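MmoQ Response regulator (Methylococcus capsulatus, PDB 3LJX) probably makes cyclic di-GMP from two GTP molecules in its GGDEF part as a response regulator, the piece crystallised here holding the all-helical HDOD region. Local coordinates at residues L15-A18 with S19-A23; S205-D208 with E209-D212; D73-L77 with V78-A82; R162-D165 with G166-I170; K112-A115 with R116-L120. All coordinates share one frame; numbering follows the deposited sequence.

Interaction 1 of 5, residues L15-A18 with S19-A23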
loop_
_atom_site.group_PDB
_atom_site.type_symbol
_atom_site.label_atom_id
_atom_site.label_comp_id
_atom_site.label_asym_id
_atom_site.label_seq_id
_atom_site.Cartn_x
_atom_site.Cartn_y
_atom_site.Cartn_z
ATOM N N LEU A 15 -2.328 10.108 -8.272
ATOM C CA LEU A 15 -2.722 8.695 -8.250
ATOM C C LEU A 15 -4.255 8.575 -8.160
ATOM O O LEU A 15 -4.895 9.259 -7.356
ATOM C CB LEU A 15 -2.038 7.944 -7.104
ATOM C CG LEU A 15 -0.494 7.976 -7.052
ATOM C CD1 LEU A 15 0.005 7.386 -5.738
ATOM C CD2 LEU A 15 0.145 7.243 -8.237
ATOM N N PRO A 16 -4.852 7.710 -8.995
ATOM C CA PRO A 16 -6.314 7.625 -9.011
ATOM C C PRO A 16 -6.882 6.878 -7.812
ATOM O O PRO A 16 -6.165 6.171 -7.081
ATOM C CB PRO A 16 -6.593 6.840 -10.293
ATOM C CG PRO A 16 -5.380 5.951 -10.425
ATOM C CD PRO A 16 -4.231 6.784 -9.964
ATOM N N THR A 17 -8.184 7.061 -7.619
ATOM C CA THR A 17 -8.970 6.317 -6.648
ATOM C C THR A 17 -10.109 5.649 -7.421
ATOM O O THR A 17 -10.552 6.184 -8.438
ATOM C CB THR A 17 -9.558 7.273 -5.616
ATOM O OG1 THR A 17 -8.496 7.879 -4.870
ATOM C CG2 THR A 17 -10.514 6.540 -4.663
ATOM N N ALA A 18 -10.580 4.487 -6.966
ATOM C CA ALA A 18 -11.726 3.830 -7.612
ATOM C C ALA A 18 -12.981 4.717 -7.574
ATOM O O ALA A 18 -13.259 5.382 -6.573
ATOM C CB ALA A 18 -12.014 2.459 -6.971
ATOM N N SER A 19 -13.732 4.728 -8.672
ATOM C CA SER A 19 -14.952 5.538 -8.765
ATOM C C SER A 19 -15.915 5.288 -7.616
ATOM O O SER A 19 -16.386 6.232 -6.986
ATOM C CB SER A 19 -15.666 5.298 -10.095
ATOM O OG SER A 19 -14.923 5.868 -11.154
ATOM N N ARG A 20 -16.198 4.019 -7.337
ATOM C CA ARG A 20 -17.137 3.663 -6.275
ATOM C C ARG A 20 -16.634 4.095 -4.894
ATOM O O ARG A 20 -17.391 4.593 -4.061
ATOM C CB ARG A 20 -17.399 2.155 -6.277
ATOM C CG ARG A 20 -18.332 1.698 -5.161
ATOM C CD ARG A 20 -18.395 0.178 -5.061
ATOM N NE ARG A 20 -17.098 -0.405 -4.721
ATOM C CZ ARG A 20 -16.885 -1.705 -4.537
ATOM N NH1 ARG A 20 -17.885 -2.570 -4.662
ATOM N NH2 ARG A 20 -15.670 -2.145 -4.228
ATOM N N THR A 21 -15.350 3.880 -4.651
ATOM C CA THR A 21 -14.728 4.268 -3.394
ATOM C C THR A 21 -14.698 5.804 -3.238
ATOM O O THR A 21 -15.024 6.342 -2.173
ATOM C CB THR A 21 -13.304 3.692 -3.321
ATOM O OG1 THR A 21 -13.377 2.261 -3.386
ATOM C CG2 THR A 21 -12.616 4.114 -2.040
ATOM N N ALA A 22 -14.320 6.505 -4.301
ATOM C CA ALA A 22 -14.338 7.959 -4.266
ATOM C C ALA A 22 -15.753 8.448 -3.955
ATOM O O ALA A 22 -15.946 9.267 -3.054
ATOM C CB ALA A 22 -13.823 8.553 -5.579
ATOM N N ALA A 23 -16.746 7.931 -4.679
ATOM C CA ALA A 23 -18.134 8.352 -4.448
ATOM C C ALA A 23 -18.492 8.232 -2.978
ATOM O O ALA A 23 -19.057 9.156 -2.391
ATOM C CB ALA A 23 -19.105 7.540 -5.294
#
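The backbone N-H of Ala22 points back at the carbonyl oxygen of Ala18, with Ala22 N 2.7 Å from Ala18 O and a nearly straight angle of 170°, and so closes the first turn of helix 19-29 in the HDOD domain. Ala18 occupies the N-cap position, where the extended run from Leu15 swings into helical geometry. An N-cap alanine carries no side-chain acceptor for the helix's opening N-H groups; here the N-H of Ser19 is taken by the carboxylate of Glu98, a residue distant in sequence.

Thr17 shows how one branched side chain can serve two surfaces. With OG1 beside its own backbone N (chi1 -64°), the hydroxyl goes to a hydrogen bond with Asp46, while the methyl faces the new helix. Thr17 CG2 lies 3.8 Å from Ala22 N and 4.0 Å from Ala22 CB, and a second methyl, Thr21 CG2, approaches it at 4.1 Å. Before the cap, Leu15 and Pro16 pack on Leu147 of helix 144-152, and the Ala18 methyl touches Trp110 of helix 106-125, so the entry to helix 19-29 packs on helices 144-152 and 106-125. The Ala22 methyl lies beside the same oxygen that its own N-H binds, with Ala22 CB 3.4 Å from Ala18 O.

Interaction 2 of 5, residues S205-D208 with E209-D212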
loop_
_atom_site.group_PDB
_atom_site.type_symbol
_atom_site.label_atom_id
_atom_site.label_comp_id
_atom_site.label_asym_id
_atom_site.label_seq_id
_atom_site.Cartn_x
_atom_site.Cartn_y
_atom_site.Cartn_z
ATOM N N SER A 205 10.583 -9.133 2.832
ATOM C CA SER A 205 9.423 -10.006 2.691
ATOM C C SER A 205 9.296 -10.526 1.269
ATOM O O SER A 205 8.527 -11.448 1.017
ATOM C CB SER A 205 8.143 -9.260 3.030
ATOM O OG SER A 205 7.805 -8.385 1.962
ATOM N N GLN A 206 10.035 -9.924 0.341
ATOM C CA GLN A 206 9.932 -10.300 -1.066
ATOM C C GLN A 206 10.919 -11.392 -1.531
ATOM O O GLN A 206 10.816 -11.879 -2.648
ATOM C CB GLN A 206 10.008 -9.047 -1.948
ATOM C CG GLN A 206 8.838 -8.095 -1.696
ATOM C CD GLN A 206 9.029 -6.704 -2.296
ATOM O OE1 GLN A 206 8.057 -5.989 -2.525
ATOM N NE2 GLN A 206 10.279 -6.319 -2.543
ATOM N N GLN A 207 11.861 -11.774 -0.673
ATOM C CA GLN A 207 12.784 -12.854 -0.985
ATOM C C GLN A 207 12.046 -14.179 -1.038
ATOM O O GLN A 207 10.989 -14.345 -0.423
ATOM C CB GLN A 207 13.863 -12.995 0.087
ATOM C CG GLN A 207 14.620 -11.746 0.432
ATOM C CD GLN A 207 15.417 -11.964 1.699
ATOM O OE1 GLN A 207 14.973 -11.603 2.797
ATOM N NE2 GLN A 207 16.576 -12.599 1.567
ATOM N N ASP A 208 12.637 -15.132 -1.746
ATOM C CA ASP A 208 12.083 -16.473 -1.838
ATOM C C ASP A 208 12.001 -17.103 -0.454
ATOM O O ASP A 208 11.057 -17.826 -0.136
ATOM C CB ASP A 208 12.950 -17.333 -2.760
ATOM C CG ASP A 208 13.073 -16.742 -4.160
ATOM O OD1 ASP A 208 12.177 -16.999 -4.991
ATOM O OD2 ASP A 208 14.059 -16.009 -4.422
ATOM N N GLU A 209 12.987 -16.794 0.377
ATOM C CA GLU A 209 13.129 -17.428 1.675
ATOM C C GLU A 209 13.637 -16.386 2.668
ATOM O O GLU A 209 14.594 -15.657 2.379
ATOM C CB GLU A 209 14.097 -18.606 1.538
ATOM C CG GLU A 209 14.616 -19.200 2.826
ATOM C CD GLU A 209 15.485 -20.438 2.576
ATOM O OE1 GLU A 209 15.688 -20.787 1.393
ATOM O OE2 GLU A 209 15.962 -21.064 3.552
ATOM N N ILE A 210 12.991 -16.302 3.827
ATOM C CA ILE A 210 13.316 -15.253 4.798
ATOM C C ILE A 210 13.885 -15.840 6.079
ATOM O O ILE A 210 13.132 -16.199 6.985
ATOM C CB ILE A 210 12.079 -14.418 5.150
ATOM C CG1 ILE A 210 11.407 -13.905 3.872
ATOM C CG2 ILE A 210 12.456 -13.254 6.068
ATOM C CD1 ILE A 210 9.929 -13.658 4.032
ATOM N N ARG A 211 15.212 -15.931 6.151
ATOM C CA ARG A 211 15.884 -16.582 7.266
ATOM C C ARG A 211 16.196 -15.604 8.388
ATOM O O ARG A 211 16.352 -15.994 9.555
ATOM C CB ARG A 211 17.187 -17.192 6.781
ATOM C CG ARG A 211 17.030 -18.154 5.636
ATOM C CD ARG A 211 18.365 -18.775 5.296
ATOM N NE ARG A 211 18.311 -19.494 4.031
ATOM C CZ ARG A 211 19.384 -19.929 3.382
ATOM N NH1 ARG A 211 20.593 -19.706 3.883
ATOM N NH2 ARG A 211 19.255 -20.585 2.235
ATOM N N ASP A 212 16.295 -14.333 8.015
ATOM C CA ASP A 212 16.711 -13.254 8.910
ATOM C C ASP A 212 16.067 -13.294 10.283
ATOM O O ASP A 212 14.861 -13.512 10.427
ATOM C CB ASP A 212 16.407 -11.908 8.261
ATOM C CG ASP A 212 16.940 -11.815 6.849
ATOM O OD1 ASP A 212 16.527 -12.638 6.000
ATOM O OD2 ASP A 212 17.773 -10.916 6.589
#
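The loop joining helix 196-204 to helix 214-233 doubles back on itself where Ile210 meets Ser205, the end-to-end directions of 205-208 and 209-212 lying 132° apart. The reversal is made at Asp208 and Glu209: Asp208 alone has helix-like backbone angles between the extended Gln207 and Glu209.

Ile210 carries the apolar part. Its CG1 branch stands beside its own backbone N (chi1 -52°), which directs the terminal methyl across the bend, and Ile210 CD1 comes to rest 3.9 Å from Ser205 CA and 4.0 Å from Ser205 O. The methyl thus lies against main chain, the serine hydroxyl being turned elsewhere, to the carbonyl of Leu202. Ile210 also leans on Ala220 and Ala224, so helix 214-233 covers this buried side chain.

Gln207 adds a second contact. Its first methylene settles against the peptide of the returning arm, with Gln207 CB 3.6 Å from Glu209 O. On the returning arm itself, Glu209 and Arg211 form a salt bridge, Arg211 NE to Glu209 OE2 2.9 Å, though as a hydrogen bond it is weak, its angle only 141°. The extended glutamate chain runs in beside the guanidinium, Glu209 CG lying at its edge and in its plane.

Arg221 binds the carbonyls of both Ile210 and Asp212, and Glu250 takes the N-H of Ile210. Such chemistry implies a bend shaped by van der Waals contact within, its polar backbone held by charged side chains of the following helices.

Interaction 3 of 5, residues D73-L77 with V78-A82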
loop_
_atom_site.group_PDB
_atom_site.type_symbol
_atom_site.label_atom_id
_atom_site.label_comp_id
_atom_site.label_asym_id
_atom_site.label_seq_id
_atom_site.Cartn_x
_atom_site.Cartn_y
_atom_site.Cartn_z
ATOM N N ASP A 73 -4.374 8.215 12.850
ATOM C CA ASP A 73 -3.300 8.973 13.497
ATOM C C ASP A 73 -3.042 10.314 12.811
ATOM O O ASP A 73 -2.749 11.311 13.477
ATOM C CB ASP A 73 -2.019 8.155 13.581
ATOM C CG ASP A 73 -2.156 6.973 14.518
ATOM O OD1 ASP A 73 -2.806 7.135 15.581
ATOM O OD2 ASP A 73 -1.628 5.884 14.185
ATOM N N ALA A 74 -3.152 10.349 11.488
ATOM C CA ALA A 74 -3.016 11.627 10.791
ATOM C C ALA A 74 -4.097 12.611 11.271
ATOM O O ALA A 74 -3.817 13.788 11.548
ATOM C CB ALA A 74 -3.082 11.434 9.278
ATOM N N ILE A 75 -5.327 12.121 11.385
ATOM C CA ILE A 75 -6.429 12.954 11.846
ATOM C C ILE A 75 -6.144 13.527 13.238
ATOM O O ILE A 75 -6.256 14.733 13.442
ATOM C CB ILE A 75 -7.748 12.180 11.877
ATOM C CG1 ILE A 75 -8.239 11.906 10.461
ATOM C CG2 ILE A 75 -8.795 12.975 12.619
ATOM C CD1 ILE A 75 -9.557 11.136 10.425
ATOM N N ASP A 76 -5.766 12.666 14.185
ATOM C CA ASP A 76 -5.407 13.121 15.535
ATOM C C ASP A 76 -4.321 14.185 15.473
ATOM O O ASP A 76 -4.311 15.113 16.266
ATOM C CB ASP A 76 -4.897 11.963 16.406
ATOM C CG ASP A 76 -5.928 10.860 16.590
ATOM O OD1 ASP A 76 -7.121 11.096 16.291
ATOM O OD2 ASP A 76 -5.537 9.750 17.031
ATOM N N LEU A 77 -3.395 14.040 14.531
ATOM C CA LEU A 77 -2.253 14.940 14.465
ATOM C C LEU A 77 -2.584 16.296 13.828
ATOM O O LEU A 77 -2.338 17.333 14.439
ATOM C CB LEU A 77 -1.086 14.277 13.731
ATOM C CG LEU A 77 0.159 15.148 13.572
ATOM C CD1 LEU A 77 0.788 15.400 14.940
ATOM C CD2 LEU A 77 1.154 14.483 12.634
ATOM N N VAL A 78 -3.141 16.290 12.614
ATOM C CA VAL A 78 -3.376 17.540 11.881
ATOM C C VAL A 78 -4.821 18.081 11.971
ATOM O O VAL A 78 -5.080 19.234 11.631
ATOM C CB VAL A 78 -2.949 17.426 10.390
ATOM C CG1 VAL A 78 -1.471 17.107 10.288
ATOM C CG2 VAL A 78 -3.775 16.383 9.665
ATOM N N GLY A 79 -5.742 17.256 12.453
ATOM C CA GLY A 79 -7.112 17.677 12.665
ATOM C C GLY A 79 -8.017 17.073 11.611
ATOM O O GLY A 79 -7.596 16.862 10.461
ATOM N N LEU A 80 -9.255 16.781 12.002
ATOM C CA LEU A 80 -10.265 16.279 11.064
ATOM C C LEU A 80 -10.572 17.245 9.897
ATOM O O LEU A 80 -10.758 16.806 8.760
ATOM C CB LEU A 80 -11.563 15.911 11.804
ATOM C CG LEU A 80 -12.787 15.566 10.933
ATOM C CD1 LEU A 80 -12.498 14.460 9.925
ATOM C CD2 LEU A 80 -13.954 15.160 11.796
ATOM N N PRO A 81 -10.641 18.563 10.172
ATOM C CA PRO A 81 -10.920 19.481 9.055
ATOM C C PRO A 81 -9.883 19.386 7.922
ATOM O O PRO A 81 -10.271 19.333 6.740
ATOM C CB PRO A 81 -10.883 20.866 9.714
ATOM C CG PRO A 81 -11.278 20.603 11.162
ATOM C CD PRO A 81 -10.676 19.244 11.485
ATOM N N ALA A 82 -8.590 19.362 8.260
ATOM C CA ALA A 82 -7.569 19.274 7.218
ATOM C C ALA A 82 -7.694 17.963 6.440
ATOM O O ALA A 82 -7.654 17.960 5.213
ATOM C CB ALA A 82 -6.168 19.429 7.804
#
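Two pairs of apolar side chains, Ile75 with Leu80 and Leu77 with Val78, flank the helix-glycine-helix corner at which helix 71-78 of the HDOD domain gives way to helix 80-88.

In the first pair, only the short branch of the isoleucine takes part. Ile75 CG2 stands anti to the backbone N and reaches across the corner to the opening of the next helix, 3.9 Å from Leu80 N and 4.1 Å from Leu80 CB. Leu80 therefore meets it with the root of its side chain; further along, Leu80 packs on Leu39, and Ile75 also touches Ala36 of that same helix 36-43.

The second pair comes from adjacent residues whose side chains slant across one another, with Leu77 CG 4.2 Å from Val78 CG1. Val78 sends its other methyl backward along the helix: with CG1 anti to the carbonyl carbon (chi1 -60°), CG2 is left between the backbone N and the carbonyl carbon, and Val78 CG2 lies 3.2 Å from Ala74 O. That oxygen is already engaged, for Val78 N binds Ala74 O at 2.8 Å and almost straight. Phe56 of helix 47-58 packs against Val78 as well.

Between the pairs, Gly79, the first residue to leave helical angles after helix 71-78, is the N-cap of the next helix. Its backbone angles, with positive phi, would press a beta carbon against the preceding carbonyl oxygen, a constraint that glycine escapes. The last hydrogen bond at this corner is bent: Gly79 N reaches Ile75 O at 2.8 Å, but with an angle of 139° and the donor tilted 23° from the carbonyl plane.

Interaction 4 of 5, residues R162-D165 with G166-I170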
loop_
_atom_site.group_PDB
_atom_site.type_symbol
_atom_site.label_atom_id
_atom_site.label_comp_id
_atom_site.label_asym_id
_atom_site.label_seq_id
_atom_site.Cartn_x
_atom_site.Cartn_y
_atom_site.Cartn_z
ATOM N N ARG A 162 2.156 -6.162 -21.205
ATOM C CA ARG A 162 1.774 -7.165 -22.196
ATOM C C ARG A 162 2.903 -8.147 -22.514
ATOM O O ARG A 162 2.639 -9.299 -22.841
ATOM C CB ARG A 162 1.242 -6.501 -23.466
ATOM C CG ARG A 162 -0.075 -5.794 -23.226
ATOM C CD ARG A 162 -0.529 -5.001 -24.420
ATOM N NE ARG A 162 -1.900 -4.538 -24.228
ATOM C CZ ARG A 162 -2.277 -3.261 -24.254
ATOM N NH1 ARG A 162 -1.384 -2.299 -24.473
ATOM N NH2 ARG A 162 -3.554 -2.951 -24.066
ATOM N N LYS A 163 4.152 -7.706 -22.390
ATOM C CA LYS A 163 5.272 -8.560 -22.773
ATOM C C LYS A 163 6.019 -9.252 -21.636
ATOM O O LYS A 163 6.814 -10.154 -21.890
ATOM C CB LYS A 163 6.256 -7.817 -23.678
ATOM C CG LYS A 163 6.662 -6.467 -23.187
ATOM C CD LYS A 163 7.459 -5.726 -24.254
ATOM C CE LYS A 163 8.818 -6.375 -24.505
ATOM N NZ LYS A 163 9.774 -5.426 -25.168
ATOM N N ALA A 164 5.770 -8.862 -20.390
ATOM C CA ALA A 164 6.521 -9.467 -19.291
ATOM C C ALA A 164 5.781 -9.517 -17.963
ATOM O O ALA A 164 4.791 -8.814 -17.754
ATOM C CB ALA A 164 7.860 -8.760 -19.116
ATOM N N ASP A 165 6.282 -10.360 -17.065
ATOM C CA ASP A 165 5.807 -10.414 -15.688
ATOM C C ASP A 165 6.964 -10.832 -14.781
ATOM O O ASP A 165 8.081 -11.074 -15.259
ATOM C CB ASP A 165 4.621 -11.366 -15.544
ATOM C CG ASP A 165 4.919 -12.761 -16.075
ATOM O OD1 ASP A 165 6.088 -13.215 -15.974
ATOM O OD2 ASP A 165 3.975 -13.402 -16.596
ATOM N N GLY A 166 6.704 -10.890 -13.478
ATOM C CA GLY A 166 7.736 -11.242 -12.519
ATOM C C GLY A 166 9.060 -10.523 -12.735
ATOM O O GLY A 166 9.103 -9.305 -12.975
ATOM N N GLU A 167 10.152 -11.276 -12.646
ATOM C CA GLU A 167 11.481 -10.686 -12.747
ATOM C C GLU A 167 11.739 -10.022 -14.105
ATOM O O GLU A 167 12.423 -9.000 -14.183
ATOM C CB GLU A 167 12.557 -11.728 -12.416
ATOM C CG GLU A 167 12.592 -12.096 -10.922
ATOM C CD GLU A 167 13.417 -13.349 -10.601
ATOM O OE1 GLU A 167 14.181 -13.824 -11.476
ATOM O OE2 GLU A 167 13.292 -13.858 -9.462
ATOM N N ALA A 168 11.190 -10.599 -15.170
ATOM C CA ALA A 168 11.374 -10.049 -16.506
ATOM C C ALA A 168 10.697 -8.681 -16.601
ATOM O O ALA A 168 11.232 -7.762 -17.215
ATOM C CB ALA A 168 10.832 -11.006 -17.578
ATOM N N LEU A 169 9.528 -8.543 -15.983
ATOM C CA LEU A 169 8.868 -7.233 -15.925
ATOM C C LEU A 169 9.734 -6.214 -15.157
ATOM O O LEU A 169 9.905 -5.077 -15.601
ATOM C CB LEU A 169 7.468 -7.333 -15.314
ATOM C CG LEU A 169 6.743 -5.994 -15.160
ATOM C CD1 LEU A 169 6.543 -5.322 -16.521
ATOM C CD2 LEU A 169 5.408 -6.190 -14.453
ATOM N N ILE A 170 10.284 -6.631 -14.017
ATOM C CA ILE A 170 11.173 -5.776 -13.238
ATOM C C ILE A 170 12.316 -5.287 -14.125
ATOM O O ILE A 170 12.614 -4.083 -14.169
ATOM C CB ILE A 170 11.769 -6.512 -12.009
ATOM C CG1 ILE A 170 10.666 -6.904 -11.014
ATOM C CG2 ILE A 170 12.839 -5.651 -11.328
ATOM C CD1 ILE A 170 9.988 -5.718 -10.346
#
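Ala164 supplies the close-packed half of this corner: its methyl nestles against the first turn of helix 166-177, with Ala164 CB 3.6 Å from Leu169 N and 4.0 Å from Ala168 CB. Leu169 presses in just beside it, Leu169 CB lying 3.5 Å from Asp165 CA. The leucine's chi1 of 177° turns its branched end back over helix 154-163, where it packs on Tyr157, Cys160 and Leu161.

A backbone hydrogen bond ties this side together, Leu169 N to Asp165 O at 3.0 Å. The N-H aims well, at 163°, yet the donor stands above the carbonyl plane, 65° out of it, rather than on a lone pair.

The other half is turned to solvent. Asp165 is exposed, its CG set between its own backbone N and carbonyl carbon, and the approach of Asp165 OD1 to Gly166 N, at 3.5 Å, has too poor an angle to be a bond. Gly166, with positive phi, makes the turn there, and the CB of Glu167 points away from the preceding segment. The whole forms a short surface corner joining consecutive helices 154-163 and 166-177 of the all-helical HDOD domain.

Interaction 5 of 5, residues K112-A115 with R116-L120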
loop_
_atom_site.group_PDB
_atom_site.type_symbol
_atom_site.label_atom_id
_atom_site.label_comp_id
_atom_site.label_asym_id
_atom_site.label_seq_id
_atom_site.Cartn_x
_atom_site.Cartn_y
_atom_site.Cartn_z
ATOM N N LYS A 112 -6.748 -6.396 -4.285
ATOM C CA LYS A 112 -5.634 -7.078 -3.642
ATOM C C LYS A 112 -4.987 -6.218 -2.552
ATOM O O LYS A 112 -4.578 -6.729 -1.512
ATOM C CB LYS A 112 -4.607 -7.464 -4.693
ATOM C CG LYS A 112 -3.342 -8.086 -4.155
ATOM C CD LYS A 112 -2.746 -8.922 -5.253
ATOM C CE LYS A 112 -3.861 -9.703 -5.934
ATOM N NZ LYS A 112 -3.622 -9.909 -7.390
ATOM N N SER A 113 -4.901 -4.910 -2.785
ATOM C CA SER A 113 -4.243 -4.017 -1.832
ATOM C C SER A 113 -4.989 -3.986 -0.489
ATOM O O SER A 113 -4.381 -4.063 0.583
ATOM C CB SER A 113 -4.108 -2.608 -2.427
ATOM O OG SER A 113 -3.122 -2.589 -3.454
ATOM N N LEU A 114 -6.311 -3.899 -0.559
ATOM C CA LEU A 114 -7.138 -3.907 0.633
ATOM C C LEU A 114 -7.084 -5.269 1.338
ATOM O O LEU A 114 -6.918 -5.339 2.563
ATOM C CB LEU A 114 -8.583 -3.570 0.267
ATOM C CG LEU A 114 -9.557 -3.567 1.448
ATOM C CD1 LEU A 114 -9.093 -2.581 2.536
ATOM C CD2 LEU A 114 -10.959 -3.222 0.954
ATOM N N ALA A 115 -7.228 -6.346 0.566
ATOM C CA ALA A 115 -7.245 -7.687 1.140
ATOM C C ALA A 115 -5.940 -7.921 1.889
ATOM O O ALA A 115 -5.938 -8.461 3.001
ATOM C CB ALA A 115 -7.451 -8.760 0.042
ATOM N N ARG A 116 -4.830 -7.499 1.280
ATOM C CA ARG A 116 -3.530 -7.619 1.928
ATOM C C ARG A 116 -3.445 -6.761 3.190
ATOM O O ARG A 116 -2.967 -7.218 4.224
ATOM C CB ARG A 116 -2.399 -7.262 0.960
ATOM C CG ARG A 116 -1.014 -7.569 1.510
ATOM C CD ARG A 116 0.062 -7.226 0.485
ATOM N NE ARG A 116 -0.115 -5.861 0.026
ATOM C CZ ARG A 116 -0.214 -5.499 -1.246
ATOM N NH1 ARG A 116 -0.118 -6.403 -2.205
ATOM N NH2 ARG A 116 -0.409 -4.223 -1.552
ATOM N N ALA A 117 -3.903 -5.515 3.113
ATOM C CA ALA A 117 -3.935 -4.656 4.293
ATOM C C ALA A 117 -4.706 -5.360 5.415
ATOM O O ALA A 117 -4.253 -5.405 6.559
ATOM C CB ALA A 117 -4.589 -3.322 3.965
ATOM N N VAL A 118 -5.867 -5.918 5.079
ATOM C CA VAL A 118 -6.731 -6.546 6.082
ATOM C C VAL A 118 -6.058 -7.775 6.686
ATOM O O VAL A 118 -6.061 -7.967 7.915
ATOM C CB VAL A 118 -8.083 -6.967 5.485
ATOM C CG1 VAL A 118 -8.798 -7.935 6.433
ATOM C CG2 VAL A 118 -8.940 -5.739 5.182
ATOM N N ALA A 119 -5.461 -8.595 5.823
ATOM C CA ALA A 119 -4.726 -9.773 6.286
ATOM C C ALA A 119 -3.559 -9.405 7.205
ATOM O O ALA A 119 -3.345 -10.047 8.237
ATOM C CB ALA A 119 -4.233 -10.627 5.099
ATOM N N LEU A 120 -2.798 -8.382 6.830
ATOM C CA LEU A 120 -1.615 -8.037 7.605
ATOM C C LEU A 120 -2.042 -7.507 8.964
ATOM O O LEU A 120 -1.424 -7.807 9.988
ATOM C CB LEU A 120 -0.740 -7.022 6.864
ATOM C CG LEU A 120 0.580 -6.687 7.565
ATOM C CD1 LEU A 120 1.416 -7.959 7.888
ATOM C CD2 LEU A 120 1.386 -5.694 6.737
HETATM O O HOH W 1 -1.615 -4.937 -4.639
#
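Backbone hydrogen bonding comes first: Arg116, Ala117, Val118 and Ala119 each donate to the carbonyl four residues earlier, from Arg116 N to Lys112 O at 2.9 Å through Ala119 N to Ala115 O, also 2.9 Å.

Apolar contact follows the same spacing. Leu114 CD1 meets Val118 CG2 at 4.1 Å, and the valine methyl also touches the carbonyl of its partner, Val118 CG2 being 3.3 Å from Leu114 O.

Polar contact centres on the buried guanidinium of Arg116. A bend at chi3 (53°) folds the chain back along the helix, so that Ser113 CA sits over one face of the group, 3.8 Å from Arg116 NH2. Water 1 bridges the two side chains: it donates to Ser113 OG at 3.0 Å and accepts from Arg116 NH1 at 3.2 Å. Further partners hold the guanidinium's rotation, namely a salt bridge to Asp143 and hydrogen bonds to the Gly139 carbonyl and Gln227, and the carboxylate probably offsets the buried positive charge. Ser113 OG also bonds to the Tyr109 carbonyl. Together these describe a central alpha-helix, 106-125, whose inward arginine cross-links neighbouring helices 132-141 and 214-233 in the HDOD fold.

Along the chain the order is interaction 1, 3, 5, 4 and 2, and no two of them touch. Interaction 5, on helix 106-125, lies nearest the middle of the molecule, its centre about 9 Å from that of the chain; the other four are 15 to 21 Å out. Interactions 3 and 4 stand farthest apart, about 40 Å between centres and on opposite sides of the chain's centre. Interactions 1 and 5 approach to about 7 Å between nearest atoms, and 2 and 4 to about 6 Å. This helical HDOD region thus has helix 106-125 near its middle, with one helix start, two interhelical corners and the 205-212 loop farther out.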